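Local coordinates for protein galectin (PDB 3WUC) that is a proto-type galectin of frog skin that holds a galactose-glucose disaccharide on its beta-sandwich and probably recognises beta-galactosides, at residues Met3-Asp8 with Ala125-Glu130; Lys30-Phe35 with Pro52-Ser57; Cys48-Arg53 with Ile63-Lys68. All blocks are in the same frame, centred on the assembly; numbering follows the deposited sequence. Where two conformers were deposited one is given.

Contact 1 (Met3-Asp8 with Ala125-Glu130); sequences MDMEPD and ALNNIE
In Met-5, CG lies beside the backbone N and anti to the carbonyl carbon (chi1 -63°). The next bond is fully extended, and the thioether then bends at chi3. This shape lays the chain across the side chains of Asn-127 and Asn-128. It meets Asn-127 at about a right angle, with Met-5 CE 3.8 Å from Asn-127 CB. Lower down the chain, Met-5 CG sits 3.6 Å from Asn-128 ND2. Asn-128 itself has a positive phi (57°), at the break between strands 120-127 and 129-136. Its amide turns back to the N-terminal segment. Glu-6 N gives a hydrogen bond of 2.9 Å to Asn-128 OD1, coming from above the carbonyl plane, 49° out of it. The return bond runs from Asn-128 N to Glu-6 O, also 2.9 Å, and lies in the carbonyl plane. Glu-6 O receives Asn-127 CA as well, in a CA-H...O contact of 3.4 Å. Pro-7 pairs with Asn-127 as an antiparallel non-hydrogen-bonded pair. Beyond it, Asp-8 N donates to Leu-126 O at 2.7 Å. A water accepts from Asn-128 ND2 at 3.0 Å and lies within reach of Asp-4 O, though that second bond is not certain. The same ND2 also bonds to Arg-34 O, and Asn-127 OD1 is held by Arg-10. Asp-8 O reaches Asn-13 of the second subunit, and Pro-7 packs on it. Met-5 and Asn-127 also line a pocket that holds a malonic acid, probably from the crystallisation liquor. The contact pins the N-terminal strand to the end of strand 120-127 in the galectin sandwich, beside the subunit boundary. The Asn-128 amide thus stands in for a peptide group: it takes one backbone N-H and serves one backbone carbonyl where the strand pairing stops.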
loop_
_atom_site.group_PDB
_atom_site.type_symbol
_atom_site.label_atom_id
_atom_site.label_comp_id
_atom_site.label_asym_id
_atom_site.label_seq_id
_atom_site.Cartn_x
_atom_site.Cartn_y
_atom_site.Cartn_z
ATOM N N MET B 3 -31.925 10.811 0.564
ATOM C CA MET B 3 -31.411 11.658 -0.565
ATOM C C MET B 3 -30.052 12.283 -0.232
ATOM O O MET B 3 -29.346 12.741 -1.165
ATOM C CB MET B 3 -32.425 12.710 -1.063
ATOM C CG MET B 3 -33.653 12.068 -1.641
ATOM S SD MET B 3 -33.232 11.130 -3.144
ATOM C CE MET B 3 -33.488 12.516 -4.280
ATOM N N ASP B 4 -29.690 12.265 1.062
ATOM C CA ASP B 4 -28.418 12.758 1.532
ATOM C C ASP B 4 -27.569 11.482 1.782
ATOM O O ASP B 4 -28.025 10.493 2.324
ATOM C CB ASP B 4 -28.468 13.612 2.791
ATOM C CG ASP B 4 -28.575 15.061 2.483
ATOM O OD1 ASP B 4 -27.727 15.571 1.723
ATOM O OD2 ASP B 4 -29.533 15.695 2.967
ATOM N N MET B 5 -26.288 11.621 1.474
ATOM C CA MET B 5 -25.328 10.620 1.858
ATOM C C MET B 5 -24.829 10.872 3.292
ATOM O O MET B 5 -24.866 12.021 3.767
ATOM C CB MET B 5 -24.170 10.757 0.889
ATOM C CG MET B 5 -24.568 10.457 -0.582
ATOM S SD MET B 5 -23.255 10.596 -1.798
ATOM C CE MET B 5 -23.049 12.401 -1.785
ATOM N N GLU B 6 -24.405 9.806 3.972
ATOM C CA GLU B 6 -23.709 9.920 5.239
ATOM C C GLU B 6 -22.268 10.472 4.979
ATOM O O GLU B 6 -21.535 9.952 4.124
ATOM C CB GLU B 6 -23.661 8.590 5.937
ATOM C CG GLU B 6 -22.878 8.656 7.246
ATOM C CD GLU B 6 -22.612 7.297 7.851
ATOM O OE1 GLU B 6 -23.342 6.907 8.801
ATOM O OE2 GLU B 6 -21.641 6.639 7.386
ATOM N N PRO B 7 -21.854 11.548 5.661
ATOM C CA PRO B 7 -20.465 11.990 5.582
ATOM C C PRO B 7 -19.531 10.908 6.099
ATOM O O PRO B 7 -19.851 10.142 7.065
ATOM C CB PRO B 7 -20.439 13.266 6.397
ATOM C CG PRO B 7 -21.621 13.197 7.256
ATOM C CD PRO B 7 -22.668 12.434 6.525
ATOM N N ASP B 8 -18.460 10.689 5.378
ATOM C CA ASP B 8 -17.348 9.814 5.869
ATOM C C ASP B 8 -16.194 10.821 6.033
ATOM O O ASP B 8 -16.361 12.014 6.336
ATOM C CB ASP B 8 -16.934 8.625 4.917
ATOM C CG ASP B 8 -15.942 7.520 5.610
ATOM O OD1 ASP B 8 -16.450 6.710 6.432
ATOM O OD2 ASP B 8 -14.690 7.472 5.285
ATOM N N ALA B 125 -13.226 14.602 0.151
ATOM C CA ALA B 125 -14.212 14.033 1.013
ATOM C C ALA B 125 -14.812 12.758 0.503
ATOM O O ALA B 125 -14.899 12.625 -0.759
ATOM C CB ALA B 125 -15.387 15.024 1.232
ATOM N N LEU B 126 -15.199 11.895 1.435
ATOM C CA LEU B 126 -15.847 10.646 1.129
ATOM C C LEU B 126 -17.220 10.686 1.713
ATOM O O LEU B 126 -17.414 11.074 2.876
ATOM C CB LEU B 126 -15.102 9.439 1.753
ATOM C CG LEU B 126 -13.967 8.854 0.856
ATOM C CD1 LEU B 126 -12.858 9.835 0.547
ATOM C CD2 LEU B 126 -13.334 7.666 1.589
ATOM N N ASN B 127 -18.224 10.254 0.950
ATOM C CA ASN B 127 -19.608 10.206 1.373
ATOM C C ASN B 127 -20.147 8.817 0.968
ATOM O O ASN B 127 -20.035 8.373 -0.211
ATOM C CB ASN B 127 -20.425 11.354 0.725
ATOM C CG ASN B 127 -20.005 12.761 1.236
ATOM O OD1 ASN B 127 -19.767 12.940 2.389
ATOM N ND2 ASN B 127 -19.938 13.709 0.375
ATOM N N ASN B 128 -20.761 8.144 1.949
ATOM C CA ASN B 128 -21.284 6.773 1.809
ATOM C C ASN B 128 -20.190 5.757 1.361
ATOM O O ASN B 128 -20.480 4.737 0.722
ATOM C CB ASN B 128 -22.435 6.825 0.783
ATOM C CG ASN B 128 -23.788 7.105 1.444
ATOM O OD1 ASN B 128 -23.841 7.294 2.660
ATOM N ND2 ASN B 128 -24.866 7.080 0.667
ATOM N N ILE B 129 -18.980 6.018 1.774
ATOM C CA ILE B 129 -17.882 5.074 1.565
ATOM C C ILE B 129 -16.900 5.243 2.687
ATOM O O ILE B 129 -16.532 6.376 3.089
ATOM C CB ILE B 129 -17.297 5.329 0.149
ATOM C CG1 ILE B 129 -16.049 4.425 -0.017
ATOM C CG2 ILE B 129 -16.873 6.764 -0.076
ATOM C CD1 ILE B 129 -15.411 4.423 -1.404
ATOM N N GLU B 130 -16.459 4.146 3.274
ATOM C CA GLU B 130 -15.652 4.103 4.437
ATOM C C GLU B 130 -14.198 4.041 4.042
ATOM O O GLU B 130 -13.847 3.158 3.250
ATOM C CB GLU B 130 -16.052 2.891 5.272
ATOM C CG GLU B 130 -15.191 2.430 6.376
ATOM C CD GLU B 130 -15.854 1.207 7.095
ATOM O OE1 GLU B 130 -16.749 0.487 6.504
ATOM O OE2 GLU B 130 -15.475 0.975 8.244
HETATM O O HOH W 1 -27.710 7.836 1.273
#

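Contact 2 (Lys30-Phe35 with Pro52-Ser57); sequences KGTNRF and PRFEYS. With GAL (beta-D-galactopyranose), chain D; GLC (alpha-D-glucopyranose), chain C.
The guanidinium of Arg-34 lies flat on one face of the Tyr-56 ring, a cation-pi stack with the planes 22° apart. CZ of Arg-34 is 3.9 Å from the ring centroid. The CD methylene follows over the same ring in a CH-pi contact. At its edge the guanidinium meets galactose: NH1 and NH2 of Arg-34 both donate to GAL O3, each at 3.0 Å. Arg-53 stands alongside, with Tyr-56 CD2 over a face of its guanidinium. Arg-53 NH1 donates to GLC O3 at 2.6 Å and Arg-53 NH2 to GAL O4 at 2.9 Å. Ser-57 OG shares a hydrogen bond of 2.7 Å with GLC O2.

Behind this shell, the backbones fix the two arginines. Phe-35 N donates to Pro-52 O at 3.1 Å, and Glu-55 N donates to Asn-33 O. Pro-52 CD sits over the centre of the Phe-35 ring, while Phe-54 CE2 comes to that ring's edge. The CG of Arg-34 stands between its backbone N and carbonyl carbon (chi1 71°), and the rest of the chain runs straight to the sugar. Met-3 O takes both Arg-34 NH2 and Tyr-56 OH, and Asp-59 forms a salt bridge with Arg-53. The two guanidinium groups thus come close together in a galectin sugar site where hydroxyls, an aromatic face and a nearby carboxylate probably offset their charge.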
loop_
_atom_site.group_PDB
_atom_site.type_symbol
_atom_site.label_atom_id
_atom_site.label_comp_id
_atom_site.label_asym_id
_atom_site.label_seq_id
_atom_site.Cartn_x
_atom_site.Cartn_y
_atom_site.Cartn_z
ATOM N N LYS B 30 -23.087 -0.611 2.413
ATOM C CA LYS B 30 -23.967 -1.708 1.974
ATOM C C LYS B 30 -25.376 -1.167 1.743
ATOM O O LYS B 30 -25.898 -0.390 2.543
ATOM C CB LYS B 30 -24.024 -2.876 2.988
ATOM C CG LYS B 30 -25.009 -4.018 2.602
ATOM C CD LYS B 30 -24.557 -4.863 1.389
ATOM C CE LYS B 30 -24.889 -4.274 -0.006
ATOM N NZ LYS B 30 -26.184 -4.621 -0.703
ATOM N N GLY B 31 -25.906 -1.501 0.590
ATOM C CA GLY B 31 -27.315 -1.251 0.259
ATOM C C GLY B 31 -27.543 0.200 -0.133
ATOM O O GLY B 31 -28.669 0.636 -0.365
ATOM N N THR B 32 -26.469 0.955 -0.337
ATOM C CA THR B 32 -26.598 2.399 -0.474
ATOM C C THR B 32 -27.079 2.794 -1.841
ATOM O O THR B 32 -26.950 2.036 -2.827
ATOM C CB THR B 32 -25.239 3.080 -0.229
ATOM O OG1 THR B 32 -25.454 4.478 -0.007
ATOM C CG2 THR B 32 -24.326 2.891 -1.424
ATOM N N ASN B 33 -27.702 3.988 -1.937
ATOM C CA ASN B 33 -28.164 4.428 -3.222
ATOM C C ASN B 33 -27.095 5.052 -4.140
ATOM O O ASN B 33 -27.263 5.209 -5.304
ATOM C CB ASN B 33 -29.412 5.301 -3.104
ATOM C CG ASN B 33 -29.202 6.557 -2.304
ATOM O OD1 ASN B 33 -28.102 6.899 -1.810
ATOM N ND2 ASN B 33 -30.319 7.236 -2.055
ATOM N N ARG B 34 -26.028 5.565 -3.511
ATOM C CA ARG B 34 -25.013 6.328 -4.218
ATOM C C ARG B 34 -23.890 6.591 -3.213
ATOM O O ARG B 34 -24.087 6.513 -1.968
ATOM C CB ARG B 34 -25.579 7.640 -4.773
ATOM C CG ARG B 34 -25.886 8.682 -3.727
ATOM C CD ARG B 34 -26.422 9.893 -4.411
ATOM N NE ARG B 34 -26.775 10.963 -3.489
ATOM C CZ ARG B 34 -26.404 12.213 -3.604
ATOM N NH1 ARG B 34 -25.660 12.715 -4.598
ATOM N NH2 ARG B 34 -26.885 13.069 -2.657
ATOM N N PHE B 35 -22.715 6.887 -3.776
ATOM C CA PHE B 35 -21.557 7.313 -2.967
ATOM C C PHE B 35 -20.771 8.336 -3.709
ATOM O O PHE B 35 -20.892 8.535 -4.922
ATOM C CB PHE B 35 -20.702 6.111 -2.531
ATOM C CG PHE B 35 -19.789 5.523 -3.593
ATOM C CD1 PHE B 35 -20.269 4.619 -4.485
ATOM C CD2 PHE B 35 -18.483 5.918 -3.651
ATOM C CE1 PHE B 35 -19.402 4.039 -5.448
ATOM C CE2 PHE B 35 -17.621 5.428 -4.619
ATOM C CZ PHE B 35 -18.088 4.508 -5.502
ATOM N N PRO B 52 -20.821 7.973 -8.216
ATOM C CA PRO B 52 -21.533 6.822 -8.742
ATOM C C PRO B 52 -22.868 6.595 -8.040
ATOM O O PRO B 52 -22.977 6.609 -6.842
ATOM C CB PRO B 52 -20.539 5.674 -8.494
ATOM C CG PRO B 52 -19.160 6.300 -8.313
ATOM C CD PRO B 52 -19.549 7.607 -7.600
ATOM N N ARG B 53 -23.943 6.455 -8.865
ATOM C CA ARG B 53 -25.313 6.291 -8.413
ATOM C C ARG B 53 -25.836 4.921 -8.799
ATOM O O ARG B 53 -25.948 4.615 -10.001
ATOM C CB ARG B 53 -26.218 7.288 -9.065
ATOM C CG ARG B 53 -25.834 8.718 -8.561
ATOM C CD ARG B 53 -26.441 9.850 -9.403
ATOM N NE ARG B 53 -26.140 11.158 -8.792
ATOM C CZ ARG B 53 -26.844 12.289 -9.006
ATOM N NH1 ARG B 53 -27.866 12.302 -9.900
ATOM N NH2 ARG B 53 -26.501 13.374 -8.380
ATOM N N PHE B 54 -26.102 4.158 -7.763
ATOM C CA PHE B 54 -26.797 2.865 -7.944
ATOM C C PHE B 54 -28.253 3.159 -8.419
ATOM O O PHE B 54 -28.696 2.649 -9.461
ATOM C CB PHE B 54 -26.720 1.991 -6.674
ATOM C CG PHE B 54 -25.342 1.650 -6.295
ATOM C CD1 PHE B 54 -24.688 0.614 -6.921
ATOM C CD2 PHE B 54 -24.671 2.386 -5.319
ATOM C CE1 PHE B 54 -23.382 0.264 -6.548
ATOM C CE2 PHE B 54 -23.371 2.049 -4.964
ATOM C CZ PHE B 54 -22.751 0.960 -5.594
ATOM N N GLU B 55 -28.967 3.941 -7.645
ATOM C CA GLU B 55 -30.264 4.498 -8.036
ATOM C C GLU B 55 -30.525 5.793 -7.289
ATOM O O GLU B 55 -30.756 5.783 -6.107
ATOM C CB GLU B 55 -31.362 3.445 -7.738
ATOM C CG GLU B 55 -32.490 3.440 -8.746
ATOM C CD GLU B 55 -33.362 2.196 -8.654
ATOM O OE1 GLU B 55 -34.508 2.339 -8.171
ATOM O OE2 GLU B 55 -32.902 1.077 -9.032
ATOM N N TYR B 56 -30.500 6.900 -8.011
ATOM C CA TYR B 56 -30.746 8.201 -7.437
ATOM C C TYR B 56 -31.240 9.101 -8.511
ATOM O O TYR B 56 -30.697 9.166 -9.599
ATOM C CB TYR B 56 -29.456 8.721 -6.783
ATOM C CG TYR B 56 -29.572 10.023 -6.077
ATOM C CD1 TYR B 56 -29.882 10.038 -4.736
ATOM C CD2 TYR B 56 -29.357 11.215 -6.751
ATOM C CE1 TYR B 56 -30.006 11.219 -4.093
ATOM C CE2 TYR B 56 -29.473 12.440 -6.113
ATOM C CZ TYR B 56 -29.780 12.403 -4.759
ATOM O OH TYR B 56 -29.927 13.517 -4.016
ATOM N N SER B 57 -32.287 9.870 -8.211
ATOM C CA SER B 57 -32.873 10.758 -9.173
ATOM C C SER B 57 -33.262 9.957 -10.415
ATOM O O SER B 57 -33.754 8.835 -10.272
ATOM C CB SER B 57 -31.981 11.972 -9.473
ATOM O OG SER B 57 -32.535 12.846 -10.459
HETATM C C1 GAL D . -27.730 16.628 -6.929
HETATM C C2 GAL D . -27.455 15.882 -5.650
HETATM C C3 GAL D . -26.110 16.277 -5.082
HETATM C C4 GAL D . -25.046 16.134 -6.164
HETATM C C5 GAL D . -25.500 16.925 -7.412
HETATM C C6 GAL D . -24.479 16.772 -8.520
HETATM O O2 GAL D . -28.474 16.299 -4.707
HETATM O O3 GAL D . -25.843 15.602 -3.884
HETATM O O4 GAL D . -24.788 14.733 -6.434
HETATM O O5 GAL D . -26.726 16.375 -7.867
HETATM O O6 GAL D . -24.882 17.409 -9.722
HETATM C C1 GLC C . -31.673 16.908 -10.491
HETATM C C2 GLC C . -30.518 15.970 -10.877
HETATM C C3 GLC C . -29.852 15.519 -9.571
HETATM C C4 GLC C . -29.433 16.649 -8.623
HETATM C C5 GLC C . -30.627 17.587 -8.383
HETATM C C6 GLC C . -30.176 18.845 -7.632
HETATM O O1 GLC C . -32.577 16.078 -9.806
HETATM O O2 GLC C . -31.024 14.843 -11.560
HETATM O O3 GLC C . -28.650 14.826 -9.979
HETATM O O4 GLC C . -28.961 16.074 -7.381
HETATM O O5 GLC C . -31.227 17.959 -9.651
HETATM O O6 GLC C . -29.086 19.685 -8.127
#

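Contact 3 (Cys48-Arg53 with Ile63-Lys68); sequences CHCNPR and IVLNSK. With GAL (beta-D-galactopyranose), chain D; GLC (alpha-D-glucopyranose), chain C.
Val-64 CG2 covers one face of the Arg-53 guanidinium, 3.3 Å above its plane and offset toward the rim. Both residues belong to an antiparallel beta hairpin, strands 45-53 and 62-69, on the sugar-binding face of the galectin beta-sandwich. At the guanidinium's edge, in its plane, lies Asn-51 OD1. Arg-53 grips this oxygen side-on with NE and NH2, with Arg-53 NE 2.8 Å from Asn-51 OD1. The His-49 ring has Asn-66 CB at its edge, and it also turns an edge to galactose: His-49 NE2 and GAL O4 share a hydrogen bond of 2.8 Å. The strands run at 160° to each other. His-49 and Asn-66 form a hydrogen-bonded pair, as do Asn-51 and Val-64. In the first, His-49 N reaches Asn-66 O at 2.8 Å; in the second, Asn-51 N reaches Val-64 O at 2.7 Å. Between them Cys-50 and Leu-65 form a non-hydrogen-bonded pair with side chains on the other face. There, in the conformer given, Leu-65 CD2 lies 3.6 Å from Cys-50 SG, and Pro-52 touches Ile-63. Leu-65 also packs on Ile-110 and Phe-112 of the second sheet, so this face belongs to the interior of the sandwich. The alternation of the strands thus sends His-49, Asn-51 and Asn-66, with Val-64 among them, to the sugar face, and Cys-50, Leu-65, Pro-52 and Ile-63 inward. A second shell fixes the polar groups. Asp-38 holds His-49 ND1, Asn-51 ND2 bonds to Phe-35 O, and Arg-34 also reaches Asn-51 OD1. Trp-73 meets the His-49 ring with planes at about 45°. In Asn-66, CG is anti to the backbone N (chi1 -152°), which lifts the amide toward the galactose hydroxymethyl group. Asn-66 ND2 donates to GAL O6 at 2.8 Å in a nearly straight bond.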
loop_
_atom_site.group_PDB
_atom_site.type_symbol
_atom_site.label_atom_id
_atom_site.label_comp_id
_atom_site.label_asym_id
_atom_site.label_seq_id
_atom_site.Cartn_x
_atom_site.Cartn_y
_atom_site.Cartn_z
ATOM N N CYS B 48 -13.983 18.453 -8.662
ATOM C CA CYS B 48 -14.517 17.193 -9.125
ATOM C C CYS B 48 -15.315 16.514 -8.045
ATOM O O CYS B 48 -14.769 16.125 -7.021
ATOM C CB CYS B 48 -13.363 16.313 -9.617
ATOM S SG CYS B 48 -13.984 14.747 -10.366
ATOM N N HIS B 49 -16.618 16.399 -8.253
ATOM C CA HIS B 49 -17.522 15.574 -7.462
ATOM C C HIS B 49 -17.800 14.328 -8.269
ATOM O O HIS B 49 -18.315 14.459 -9.354
ATOM C CB HIS B 49 -18.824 16.357 -7.251
ATOM C CG HIS B 49 -20.019 15.580 -6.759
ATOM N ND1 HIS B 49 -20.173 15.093 -5.478
ATOM C CD2 HIS B 49 -21.212 15.312 -7.359
ATOM C CE1 HIS B 49 -21.359 14.560 -5.318
ATOM N NE2 HIS B 49 -22.018 14.695 -6.445
ATOM N N CYS B 50 -17.334 13.159 -7.811
ATOM C CA CYS B 50 -17.446 11.876 -8.548
ATOM C C CYS B 50 -18.440 11.061 -7.768
ATOM O O CYS B 50 -18.185 10.616 -6.674
ATOM C CB CYS B 50 -16.079 11.215 -8.565
ATOM S SG CYS B 50 -16.111 9.613 -9.366
ATOM N N ASN B 51 -19.626 10.875 -8.375
ATOM C CA ASN B 51 -20.753 10.386 -7.712
ATOM C C ASN B 51 -21.407 9.149 -8.399
ATOM O O ASN B 51 -22.413 9.251 -9.095
ATOM C CB ASN B 51 -21.777 11.508 -7.538
ATOM C CG ASN B 51 -22.992 11.162 -6.647
ATOM O OD1 ASN B 51 -24.104 11.734 -6.950
ATOM N ND2 ASN B 51 -22.885 10.286 -5.642
ATOM N N PRO B 52 -20.821 7.973 -8.216
ATOM C CA PRO B 52 -21.533 6.822 -8.742
ATOM C C PRO B 52 -22.868 6.595 -8.040
ATOM O O PRO B 52 -22.977 6.609 -6.842
ATOM C CB PRO B 52 -20.539 5.674 -8.494
ATOM C CG PRO B 52 -19.160 6.300 -8.313
ATOM C CD PRO B 52 -19.549 7.607 -7.600
ATOM N N ARG B 53 -23.943 6.455 -8.865
ATOM C CA ARG B 53 -25.313 6.291 -8.413
ATOM C C ARG B 53 -25.836 4.921 -8.799
ATOM O O ARG B 53 -25.948 4.615 -10.001
ATOM C CB ARG B 53 -26.218 7.288 -9.065
ATOM C CG ARG B 53 -25.834 8.718 -8.561
ATOM C CD ARG B 53 -26.441 9.850 -9.403
ATOM N NE ARG B 53 -26.140 11.158 -8.792
ATOM C CZ ARG B 53 -26.844 12.289 -9.006
ATOM N NH1 ARG B 53 -27.866 12.302 -9.900
ATOM N NH2 ARG B 53 -26.501 13.374 -8.380
ATOM N N ILE B 63 -22.480 6.925 -13.326
ATOM C CA ILE B 63 -21.590 7.885 -12.674
ATOM C C ILE B 63 -21.998 9.281 -13.076
ATOM O O ILE B 63 -22.002 9.654 -14.266
ATOM C CB ILE B 63 -20.114 7.626 -12.980
ATOM C CG1 ILE B 63 -19.751 6.196 -12.667
ATOM C CG2 ILE B 63 -19.257 8.548 -12.156
ATOM C CD1 ILE B 63 -18.342 5.802 -13.043
ATOM N N VAL B 64 -22.261 10.150 -12.054
ATOM C CA VAL B 64 -22.428 11.561 -12.228
ATOM C C VAL B 64 -21.173 12.281 -11.776
ATOM O O VAL B 64 -20.741 12.024 -10.605
ATOM C CB VAL B 64 -23.674 12.062 -11.461
ATOM C CG1 VAL B 64 -23.700 13.567 -11.376
ATOM C CG2 VAL B 64 -24.953 11.580 -12.143
ATOM N N LEU B 65 -20.590 13.083 -12.644
ATOM C CA LEU B 65 -19.510 14.001 -12.273
ATOM C C LEU B 65 -20.021 15.447 -12.357
ATOM O O LEU B 65 -20.779 15.833 -13.251
ATOM C CB LEU B 65 -18.278 13.849 -13.135
ATOM C CG LEU B 65 -17.602 12.491 -13.282
ATOM C CD1 LEU B 65 -16.482 12.731 -14.232
ATOM C CD2 LEU B 65 -17.125 11.807 -11.983
ATOM N N ASN B 66 -19.576 16.279 -11.405
ATOM C CA ASN B 66 -19.921 17.696 -11.530
ATOM C C ASN B 66 -18.856 18.487 -10.811
ATOM O O ASN B 66 -17.959 17.916 -10.210
ATOM C CB ASN B 66 -21.326 17.965 -10.915
ATOM C CG ASN B 66 -22.027 19.142 -11.561
ATOM O OD1 ASN B 66 -21.425 19.965 -12.259
ATOM N ND2 ASN B 66 -23.341 19.231 -11.245
ATOM N N SER B 67 -18.967 19.796 -10.936
ATOM C CA SER B 67 -18.200 20.745 -10.147
ATOM C C SER B 67 -19.164 21.603 -9.348
ATOM O O SER B 67 -20.335 21.672 -9.609
ATOM C CB SER B 67 -17.397 21.601 -11.090
ATOM O OG SER B 67 -18.193 22.195 -12.122
ATOM N N LYS B 68 -18.622 22.286 -8.339
ATOM C CA LYS B 68 -19.520 23.135 -7.502
ATOM C C LYS B 68 -18.692 24.411 -7.244
ATOM O O LYS B 68 -17.456 24.385 -6.989
ATOM C CB LYS B 68 -19.771 22.464 -6.173
ATOM C CG LYS B 68 -21.009 22.980 -5.494
ATOM C CD LYS B 68 -21.328 22.234 -4.210
ATOM C CE LYS B 68 -22.783 22.426 -3.766
ATOM N NZ LYS B 68 -23.089 21.899 -2.433
HETATM C C1 GAL D . -27.730 16.628 -6.929
HETATM C C2 GAL D . -27.455 15.882 -5.650
HETATM C C3 GAL D . -26.110 16.277 -5.082
HETATM C C4 GAL D . -25.046 16.134 -6.164
HETATM C C5 GAL D . -25.500 16.925 -7.412
HETATM C C6 GAL D . -24.479 16.772 -8.520
HETATM O O2 GAL D . -28.474 16.299 -4.707
HETATM O O3 GAL D . -25.843 15.602 -3.884
HETATM O O4 GAL D . -24.788 14.733 -6.434
HETATM O O5 GAL D . -26.726 16.375 -7.867
HETATM O O6 GAL D . -24.882 17.409 -9.722
HETATM C C1 GLC C . -31.673 16.908 -10.491
HETATM C C2 GLC C . -30.518 15.970 -10.877
HETATM C C3 GLC C . -29.852 15.519 -9.571
HETATM C C4 GLC C . -29.433 16.649 -8.623
HETATM C C5 GLC C . -30.627 17.587 -8.383
HETATM C C6 GLC C . -30.176 18.845 -7.632
HETATM O O1 GLC C . -32.577 16.078 -9.806
HETATM O O2 GLC C . -31.024 14.843 -11.560
HETATM O O3 GLC C . -28.650 14.826 -9.979
HETATM O O4 GLC C . -28.961 16.074 -7.381
HETATM O O5 GLC C . -31.227 17.959 -9.651
HETATM O O6 GLC C . -29.086 19.685 -8.127
#

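How the contacts relate
Contact 3 is wholly buried, while contacts 1 and 2 are partly exposed at one end of the sandwich. All three reach the same sheet. Contacts 2 and 3 share Pro-52 and Arg-53 of strand 45-53, and both touch galactose and glucose. Contact 3 is regular strand pairing, whereas contact 2 is a single bridge between a loop and a strand end, relying on stacked and charged groups. Contact 1 closes the long chain loop in which both are nested, largely through backbone and asparagine amides. Polar links tie them together: Asn-128 and Met-3 of contact 1 to Arg-34, and Arg-34 and Phe-35 of contact 2 to Asn-51.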